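Putative Acetyltransferase (Pyrococcus horikoshii, PDB 3DDD) binds coenzyme A and probably transfers acyl groups, as expected of a member of the GNAT acetyltransferase family. Local coordinates at residues F82-W88 / F179-R185; I30-S35 / R47-K51; V146-E152 / F255-T261. All blocks are in the same frame, centred on the assembly; numbering follows the deposited sequence. Where two conformers were deposited one is given.

Contact 1 (F82-W88 / F179-R185); sequences FYNKQAW and FGDDRIR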
# COMPACT_ATOMS: atom_id res chain seq x y z
N PHE A 82 2.15 -8.00 7.58
CA PHE A 82 2.14 -7.89 9.04
C PHE A 82 3.10 -6.88 9.63
O PHE A 82 4.28 -6.84 9.28
CB PHE A 82 2.46 -9.24 9.69
CG PHE A 82 1.37 -10.22 9.54
CD1 PHE A 82 0.27 -10.15 10.36
CD2 PHE A 82 1.43 -11.18 8.54
CE1 PHE A 82 -0.77 -11.04 10.19
CE2 PHE A 82 0.42 -12.06 8.37
CZ PHE A 82 -0.69 -12.00 9.19
N TYR A 83 2.57 -6.08 10.52
CA TYR A 83 3.38 -5.26 11.42
C TYR A 83 3.14 -5.79 12.86
O TYR A 83 2.70 -6.95 13.05
CB TYR A 83 3.01 -3.79 11.24
CG TYR A 83 2.95 -3.41 9.79
CD1 TYR A 83 4.09 -3.45 9.01
CD2 TYR A 83 1.74 -3.07 9.18
CE1 TYR A 83 4.04 -3.13 7.68
CE2 TYR A 83 1.68 -2.73 7.84
CZ TYR A 83 2.83 -2.77 7.09
OH TYR A 83 2.79 -2.47 5.75
N ASN A 84 3.41 -4.99 13.88
CA ASN A 84 3.42 -5.51 15.25
C ASN A 84 2.03 -5.66 15.81
O ASN A 84 1.74 -6.60 16.53
CB ASN A 84 4.25 -4.61 16.19
CG ASN A 84 5.71 -4.48 15.76
OD1 ASN A 84 6.19 -5.26 14.95
ND2 ASN A 84 6.41 -3.50 16.31
N LYS A 85 1.16 -4.72 15.46
CA LYS A 85 -0.16 -4.61 16.07
C LYS A 85 -1.27 -4.79 15.06
O LYS A 85 -2.42 -4.99 15.43
CB LYS A 85 -0.31 -3.21 16.64
CG LYS A 85 0.66 -2.86 17.78
CD LYS A 85 0.26 -1.52 18.43
CE LYS A 85 1.43 -0.91 19.22
NZ LYS A 85 2.48 -0.41 18.28
N GLN A 86 -0.93 -4.64 13.78
CA GLN A 86 -1.91 -4.68 12.70
C GLN A 86 -1.32 -5.38 11.48
O GLN A 86 -0.09 -5.56 11.36
CB GLN A 86 -2.34 -3.25 12.35
CG GLN A 86 -1.20 -2.38 11.79
CD GLN A 86 -1.59 -0.95 11.55
OE1 GLN A 86 -2.77 -0.63 11.49
NE2 GLN A 86 -0.60 -0.08 11.38
N ALA A 87 -2.21 -5.79 10.59
CA ALA A 87 -1.82 -6.24 9.24
C ALA A 87 -2.61 -5.42 8.25
O ALA A 87 -3.70 -4.95 8.55
CB ALA A 87 -2.10 -7.72 9.03
N TRP A 88 -2.02 -5.24 7.07
CA TRP A 88 -2.69 -4.61 5.93
C TRP A 88 -3.01 -5.67 4.88
O TRP A 88 -2.17 -6.50 4.55
CB TRP A 88 -1.80 -3.53 5.28
CG TRP A 88 -2.54 -2.31 4.96
CD1 TRP A 88 -3.13 -1.99 3.76
CD2 TRP A 88 -2.89 -1.27 5.86
NE1 TRP A 88 -3.77 -0.80 3.86
CE2 TRP A 88 -3.63 -0.33 5.14
CE3 TRP A 88 -2.58 -1.01 7.19
CZ2 TRP A 88 -4.13 0.81 5.72
CZ3 TRP A 88 -3.05 0.14 7.76
CH2 TRP A 88 -3.80 1.04 7.02
N PHE A 179 2.33 6.46 11.82
CA PHE A 179 1.69 5.23 11.36
C PHE A 179 1.09 4.39 12.47
O PHE A 179 0.20 3.60 12.22
CB PHE A 179 2.73 4.39 10.62
CG PHE A 179 2.17 3.17 9.95
CD1 PHE A 179 1.11 3.28 9.05
CD2 PHE A 179 2.75 1.94 10.14
CE1 PHE A 179 0.61 2.15 8.39
CE2 PHE A 179 2.25 0.81 9.50
CZ PHE A 179 1.20 0.92 8.62
N GLY A 180 1.61 4.54 13.69
CA GLY A 180 1.11 3.80 14.86
C GLY A 180 1.75 2.41 14.99
O GLY A 180 1.32 1.59 15.81
N ASP A 181 2.75 2.13 14.16
CA ASP A 181 3.34 0.81 14.13
C ASP A 181 4.67 0.86 13.44
O ASP A 181 5.07 1.93 12.94
CB ASP A 181 2.40 -0.18 13.40
CG ASP A 181 2.49 -1.60 13.94
OD1 ASP A 181 3.60 -2.09 14.20
OD2 ASP A 181 1.45 -2.24 14.07
N ASP A 182 5.35 -0.29 13.41
CA ASP A 182 6.68 -0.44 12.85
C ASP A 182 6.61 -1.04 11.45
O ASP A 182 6.28 -2.23 11.29
CB ASP A 182 7.55 -1.32 13.78
CG ASP A 182 8.96 -1.58 13.22
OD1 ASP A 182 9.24 -1.23 12.05
OD2 ASP A 182 9.79 -2.18 13.94
N ARG A 183 6.90 -0.20 10.44
CA ARG A 183 6.98 -0.63 9.04
C ARG A 183 8.34 -0.30 8.41
O ARG A 183 8.46 -0.14 7.21
CB ARG A 183 5.89 0.02 8.20
CG ARG A 183 5.86 1.54 8.35
CD ARG A 183 5.41 2.23 7.14
NE ARG A 183 5.16 3.62 7.48
CZ ARG A 183 4.17 4.36 7.02
NH1 ARG A 183 3.37 3.91 6.10
NH2 ARG A 183 4.03 5.61 7.46
N ILE A 184 9.38 -0.22 9.23
CA ILE A 184 10.69 0.20 8.77
C ILE A 184 11.24 -0.78 7.74
O ILE A 184 12.00 -0.38 6.85
CB ILE A 184 11.66 0.35 9.97
CG1 ILE A 184 11.19 1.50 10.86
CG2 ILE A 184 13.15 0.51 9.51
CD1 ILE A 184 10.86 2.82 10.13
N ARG A 185 10.86 -2.05 7.84
CA ARG A 185 11.34 -3.06 6.89
C ARG A 185 10.80 -2.82 5.49
O ARG A 185 11.41 -3.17 4.51
CB ARG A 185 11.04 -4.48 7.40
CG ARG A 185 9.62 -4.95 7.23
CD ARG A 185 9.55 -6.45 7.55
NE ARG A 185 8.36 -7.06 6.99
CZ ARG A 185 7.14 -6.93 7.51
NH1 ARG A 185 6.96 -6.25 8.62
NH2 ARG A 185 6.09 -7.48 6.91
O HOH W 1 6.46 -4.77 12.32
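Tyr83 and Asn84, in the turn leading into strand 86-94, run beside Asp182 and Asp181 of the link between helices 169-179 and 184-192, the CA atoms of Tyr83 and Asp182 6.0 Å apart. The Asp181 carboxylate receives two successive amides of the turn: OD1 accepts from Asn84 N, and OD2, through its syn lone pair, from Lys85 N, each at 2.9 Å. The anti lone pair of OD1 takes Asp182 N. With an alanine here, the amides of Asn84, Lys85 and Asp182 would probably lose these acceptors and the turn be held less firmly. The contact joins the hairpin between strands 73-82 and 86-94, in the N-terminal GNAT region, to the helix link of the C-terminal GNAT region. Carried toward its partner by a CG anti to the backbone N (chi1 -173°), the Phe179 ring points its edge at one face of Tyr83 in a T-shaped stack, centroids 5.3 Å apart and planes at 84°. Gln86 NE2 lies over a face of Phe179, 3.4 Å from CZ, while Gln86 OE1 bonds to Arg123. Tyr83 OH reaches Lys287 O. Arg185 grips Phe82 O end-on with NH1 at 2.8 Å and NH2 at 3.1 Å, the oxygen close to the guanidinium plane.

Contact 2 (I30-S35 / R47-K51); sequences IEDMVS and RESVK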
# COMPACT_ATOMS: atom_id res chain seq x y z
N ILE A 30 5.87 -14.56 -9.90
CA ILE A 30 5.81 -13.10 -10.11
C ILE A 30 5.13 -12.73 -11.42
O ILE A 30 4.31 -11.82 -11.45
CB ILE A 30 7.23 -12.43 -10.00
CG1 ILE A 30 7.68 -12.38 -8.54
CG2 ILE A 30 7.24 -10.97 -10.50
CD1 ILE A 30 7.10 -11.21 -7.78
N GLU A 31 5.45 -13.44 -12.49
CA GLU A 31 4.87 -13.11 -13.78
C GLU A 31 3.34 -13.28 -13.73
O GLU A 31 2.59 -12.41 -14.20
CB GLU A 31 5.52 -13.90 -14.91
CG GLU A 31 7.02 -13.50 -15.25
CD GLU A 31 7.25 -11.98 -15.52
OE1 GLU A 31 6.31 -11.24 -15.90
OE2 GLU A 31 8.40 -11.50 -15.34
N ASP A 32 2.88 -14.39 -13.15
CA ASP A 32 1.44 -14.61 -13.01
C ASP A 32 0.77 -13.54 -12.15
O ASP A 32 -0.32 -13.08 -12.47
CB ASP A 32 1.15 -16.01 -12.45
CG ASP A 32 1.51 -17.11 -13.43
OD1 ASP A 32 1.81 -16.79 -14.61
OD2 ASP A 32 1.46 -18.29 -13.04
N MSE A 33 1.41 -13.15 -11.06
CA MSE A 33 0.81 -12.15 -10.19
C MSE A 33 0.65 -10.87 -11.00
O MSE A 33 -0.41 -10.22 -10.96
CB MSE A 33 1.70 -11.89 -8.96
CG MSE A 33 1.79 -13.08 -8.03
SE MSE A 33 3.28 -13.05 -6.79
CE MSE A 33 2.93 -11.39 -5.86
N VAL A 34 1.71 -10.51 -11.73
CA VAL A 34 1.71 -9.31 -12.55
C VAL A 34 0.60 -9.33 -13.60
O VAL A 34 -0.07 -8.32 -13.83
CB VAL A 34 3.06 -9.06 -13.24
CG1 VAL A 34 2.94 -7.88 -14.22
CG2 VAL A 34 4.17 -8.76 -12.17
N SER A 35 0.41 -10.48 -14.24
CA SER A 35 -0.65 -10.65 -15.25
C SER A 35 -2.05 -10.52 -14.65
O SER A 35 -2.92 -9.85 -15.22
CB SER A 35 -0.52 -12.02 -15.91
OG SER A 35 0.66 -12.05 -16.70
N ARG A 47 4.98 -3.04 -17.80
CA ARG A 47 4.96 -4.26 -17.00
C ARG A 47 5.95 -4.27 -15.83
O ARG A 47 5.61 -4.58 -14.68
CB ARG A 47 5.28 -5.44 -17.92
CG ARG A 47 4.30 -6.58 -17.87
CD ARG A 47 4.87 -7.84 -18.47
NE ARG A 47 4.64 -9.00 -17.61
CZ ARG A 47 3.48 -9.62 -17.45
NH1 ARG A 47 2.39 -9.18 -18.08
NH2 ARG A 47 3.39 -10.67 -16.65
N GLU A 48 7.20 -3.95 -16.16
CA GLU A 48 8.32 -3.91 -15.24
C GLU A 48 7.99 -3.12 -13.99
O GLU A 48 8.46 -3.40 -12.89
CB GLU A 48 9.52 -3.28 -15.97
CG GLU A 48 10.83 -3.28 -15.21
CD GLU A 48 10.90 -2.21 -14.13
OE1 GLU A 48 10.22 -1.17 -14.25
OE2 GLU A 48 11.65 -2.43 -13.14
N SER A 49 7.17 -2.11 -14.15
CA SER A 49 6.72 -1.31 -13.03
C SER A 49 6.07 -2.20 -11.96
O SER A 49 6.41 -2.11 -10.77
CB SER A 49 5.72 -0.29 -13.57
OG SER A 49 5.67 0.81 -12.71
N VAL A 50 5.13 -3.03 -12.39
CA VAL A 50 4.37 -3.92 -11.49
C VAL A 50 5.27 -5.04 -10.97
O VAL A 50 5.23 -5.36 -9.79
CB VAL A 50 3.11 -4.54 -12.20
CG1 VAL A 50 2.15 -5.19 -11.18
CG2 VAL A 50 2.38 -3.48 -13.03
N LYS A 51 6.11 -5.60 -11.83
CA LYS A 51 7.02 -6.68 -11.46
C LYS A 51 7.94 -6.27 -10.29
O LYS A 51 8.10 -7.00 -9.32
CB LYS A 51 7.86 -7.12 -12.66
CG LYS A 51 8.88 -8.19 -12.28
CD LYS A 51 9.22 -9.14 -13.40
CE LYS A 51 10.62 -8.95 -13.91
NZ LYS A 51 11.59 -9.64 -13.03
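Two consecutive helices near the start of the GNAT family region, 30-41 and 47-60, meet here through their first turns, and the pair illustrates how a helix-helix contact can grade from an apolar centre to a charged rim. The short segments 30-35 and 47-51 cross at 116°, their axes 9.6 Å apart at closest approach. Val34 sits at the middle and spreads its two methyls over different neighbours. With CG1 anti to the backbone N (chi1 173°), that methyl lies above the centre of one face of the Arg47 guanidinium, 3.7 Å from CZ, and also meets Val50 CB; CG2 rests on the backbone of Lys51, 3.6 Å from its CA. Phe54, one turn farther along the second helix, packs on Val34 and Ile30, while Ile30 CG2 crosses the Lys51 chain at about a right angle, 3.7 Å from CG.

Around the edge of the guanidinium the contact turns polar. Glu31 OE1 receives both NE, at 3.3 Å, and NH2, at 3.1 Å, of Arg47 in a side-on salt bridge, the carboxylate and guanidinium planes being nearly coplanar. Arg47 NH2 also donates to Ser35 OG at 3.1 Å in a nearly straight bond (168°). The other oxygen, Glu31 OE2, lies 3.2 Å from Lys51 CD, along the aliphatic part of that chain, whose ammonium is paired with Glu55.

Arg47 thus has one guanidinium face against a valine methyl and part of its edge bonded to oxygens of the first helix, which limits both tilt and rotation of the group. Both bonds of the salt bridge converge on OE1, and the positive charges of Arg47 and nearby Lys51 would be expected to favour an ionised Glu31.

Contact 3 (V146-E152 / F255-T261); sequences VRYELME and FKPSQVT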
# COMPACT_ATOMS: atom_id res chain seq x y z
N VAL A 146 -6.80 9.59 -0.57
CA VAL A 146 -7.01 10.18 -1.92
C VAL A 146 -5.70 10.36 -2.69
O VAL A 146 -4.77 11.01 -2.22
CB VAL A 146 -7.77 11.50 -1.82
CG1 VAL A 146 -8.07 12.07 -3.19
CG2 VAL A 146 -9.08 11.29 -1.06
N ARG A 147 -5.64 9.75 -3.87
CA ARG A 147 -4.46 9.75 -4.73
C ARG A 147 -4.52 10.99 -5.64
O ARG A 147 -5.48 11.16 -6.39
CB ARG A 147 -4.44 8.45 -5.55
CG ARG A 147 -3.18 8.18 -6.41
CD ARG A 147 -3.30 6.83 -7.20
NE ARG A 147 -2.62 5.68 -6.58
CZ ARG A 147 -3.00 4.39 -6.69
NH1 ARG A 147 -4.09 4.03 -7.38
NH2 ARG A 147 -2.28 3.45 -6.08
N TYR A 148 -3.50 11.85 -5.53
CA TYR A 148 -3.41 13.09 -6.30
C TYR A 148 -2.18 13.02 -7.16
O TYR A 148 -1.17 12.49 -6.74
CB TYR A 148 -3.29 14.32 -5.39
CG TYR A 148 -4.61 14.72 -4.78
CD1 TYR A 148 -5.55 15.43 -5.52
CD2 TYR A 148 -4.94 14.37 -3.47
CE1 TYR A 148 -6.76 15.81 -4.98
CE2 TYR A 148 -6.15 14.75 -2.91
CZ TYR A 148 -7.05 15.47 -3.67
OH TYR A 148 -8.26 15.83 -3.13
N GLU A 149 -2.28 13.58 -8.37
CA GLU A 149 -1.13 13.73 -9.23
C GLU A 149 -0.78 15.21 -9.18
O GLU A 149 -1.66 16.06 -9.29
CB GLU A 149 -1.44 13.32 -10.68
CG GLU A 149 -0.22 13.25 -11.54
CD GLU A 149 -0.52 13.03 -13.02
OE1 GLU A 149 -1.44 12.26 -13.36
OE2 GLU A 149 0.16 13.64 -13.85
N LEU A 150 0.51 15.50 -9.03
CA LEU A 150 1.03 16.84 -8.82
C LEU A 150 1.49 17.31 -10.21
O LEU A 150 2.30 16.66 -10.84
CB LEU A 150 2.23 16.78 -7.84
CG LEU A 150 2.06 16.11 -6.46
CD1 LEU A 150 3.37 16.08 -5.66
CD2 LEU A 150 0.97 16.77 -5.65
N MSE A 151 0.91 18.39 -10.70
CA MSE A 151 0.99 18.72 -12.12
C MSE A 151 2.07 19.74 -12.45
O MSE A 151 2.73 19.60 -13.47
CB MSE A 151 -0.34 19.24 -12.66
CG MSE A 151 -1.54 18.27 -12.51
SE MSE A 151 -1.19 16.42 -13.01
CE MSE A 151 -0.87 16.73 -14.92
N GLU A 152 2.26 20.74 -11.59
CA GLU A 152 3.19 21.82 -11.88
C GLU A 152 4.16 22.10 -10.75
O GLU A 152 3.81 22.03 -9.58
CB GLU A 152 2.43 23.10 -12.25
CG GLU A 152 1.63 22.90 -13.54
CD GLU A 152 1.06 24.18 -14.10
OE1 GLU A 152 1.82 25.16 -14.28
OE2 GLU A 152 -0.16 24.15 -14.37
N PHE A 255 0.83 22.70 -6.20
CA PHE A 255 1.22 21.86 -7.33
C PHE A 255 0.07 21.75 -8.35
O PHE A 255 0.17 21.04 -9.33
CB PHE A 255 1.63 20.47 -6.84
CG PHE A 255 2.87 20.46 -5.97
CD1 PHE A 255 2.78 20.64 -4.61
CD2 PHE A 255 4.11 20.23 -6.53
CE1 PHE A 255 3.93 20.61 -3.81
CE2 PHE A 255 5.27 20.20 -5.76
CZ PHE A 255 5.17 20.40 -4.39
N LYS A 256 -1.04 22.43 -8.10
CA LYS A 256 -2.17 22.40 -9.01
C LYS A 256 -2.55 20.95 -9.23
O LYS A 256 -2.53 20.46 -10.36
CB LYS A 256 -1.79 23.02 -10.36
CG LYS A 256 -1.09 24.39 -10.28
CD LYS A 256 -2.03 25.50 -10.47
CE LYS A 256 -1.29 26.86 -10.44
NZ LYS A 256 -1.15 27.47 -11.78
N PRO A 257 -2.91 20.26 -8.16
CA PRO A 257 -3.05 18.82 -8.25
C PRO A 257 -4.28 18.34 -9.03
O PRO A 257 -5.23 19.07 -9.22
CB PRO A 257 -3.14 18.40 -6.78
CG PRO A 257 -3.79 19.51 -6.12
CD PRO A 257 -3.25 20.75 -6.81
N SER A 258 -4.22 17.09 -9.47
CA SER A 258 -5.29 16.47 -10.21
C SER A 258 -5.64 15.20 -9.46
O SER A 258 -4.78 14.34 -9.25
CB SER A 258 -4.80 16.15 -11.62
OG SER A 258 -5.74 15.37 -12.35
N GLN A 259 -6.89 15.09 -9.02
CA GLN A 259 -7.27 13.91 -8.26
C GLN A 259 -7.33 12.67 -9.14
O GLN A 259 -8.05 12.66 -10.13
CB GLN A 259 -8.62 14.08 -7.57
CG GLN A 259 -8.95 12.80 -6.75
CD GLN A 259 -10.27 12.86 -6.06
OE1 GLN A 259 -10.62 13.86 -5.42
NE2 GLN A 259 -11.02 11.77 -6.15
N VAL A 260 -6.65 11.61 -8.75
CA VAL A 260 -6.63 10.38 -9.55
C VAL A 260 -7.70 9.40 -9.14
O VAL A 260 -8.44 8.89 -9.97
CB VAL A 260 -5.27 9.63 -9.44
CG1 VAL A 260 -5.28 8.38 -10.32
CG2 VAL A 260 -4.13 10.54 -9.80
N THR A 261 -7.74 9.08 -7.86
CA THR A 261 -8.70 8.12 -7.33
C THR A 261 -8.76 8.24 -5.82
O THR A 261 -7.91 8.86 -5.22
CB THR A 261 -8.35 6.67 -7.74
OG1 THR A 261 -9.51 5.85 -7.52
CG2 THR A 261 -7.15 6.13 -6.99
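Arg147 and Glu149 provide the strongest links between the antiparallel strands 140-149 and 258-267: Arg147 N donates to Thr261 O at 2.8 Å, and Glu149 exchanges a pair of backbone bonds with Ser258, the nearly straight one running from Glu149 N to Ser258 O (2.8 Å, 176°). Strand 140-149, which follows the N-terminal GNAT strands, pairs with 238-242 and 258-267 of the C-terminal half, while 258-267 also pairs with 121-126, consistent with an exchange of late strands between the two GNAT halves. The Arg147 end carries a classic beta bulge: Val260 and Thr261 both face Arg147, whose carbonyl oxygen accepts from Val260 N at 2.7 Å and more weakly from Thr261 N. The extra residue moves the register by one and turns Val260 toward the partner strand.

Phe255 O takes two donors, Met151 N and Glu152 N, each at 3.1 Å and from opposite faces of its carbonyl plane. These bonds carry the association past the strand ends.

The side chains follow the alternation of the strands. Tyr148 and Gln259 share one face: with CG anti to its own carbonyl carbon (chi1 -77°), the Tyr148 ring leans over the neighbouring strand and sets CE1 3.6 Å from Gln259 CB, the ring and amide planes 83° apart. On the other face, Thr261 CG2 lies beside Arg147 CB. Leu150 packs against Phe255, and both are covered by Leu228 of helix 221-233; Phe232 of that helix meets the Phe255 ring. At the outer margin, the selenium of selenomethionine Met151 rests 3.9 Å from Ser258 CB.

Overall arrangement
From the N terminus, contact 2 closes first, a short loop of 11 residues between neighbouring helices, and it is complete before either other contact opens. Contact 1 opens next at 82-88, but contact 3 opens at 146-152 before 179-185 completes contact 1, and closes only at 255-261. These two long-range closures therefore cross along the chain, and both tie earlier parts of it to the C-terminal GNAT region. One joins a hairpin turn to a link between helices; the other pairs strands directly, and the two lie on opposite sides of the chain's centre, about 27 Å apart between centres. Contact 2 stays within the N-terminal region, its nearest atoms about 11 Å from those of contact 3.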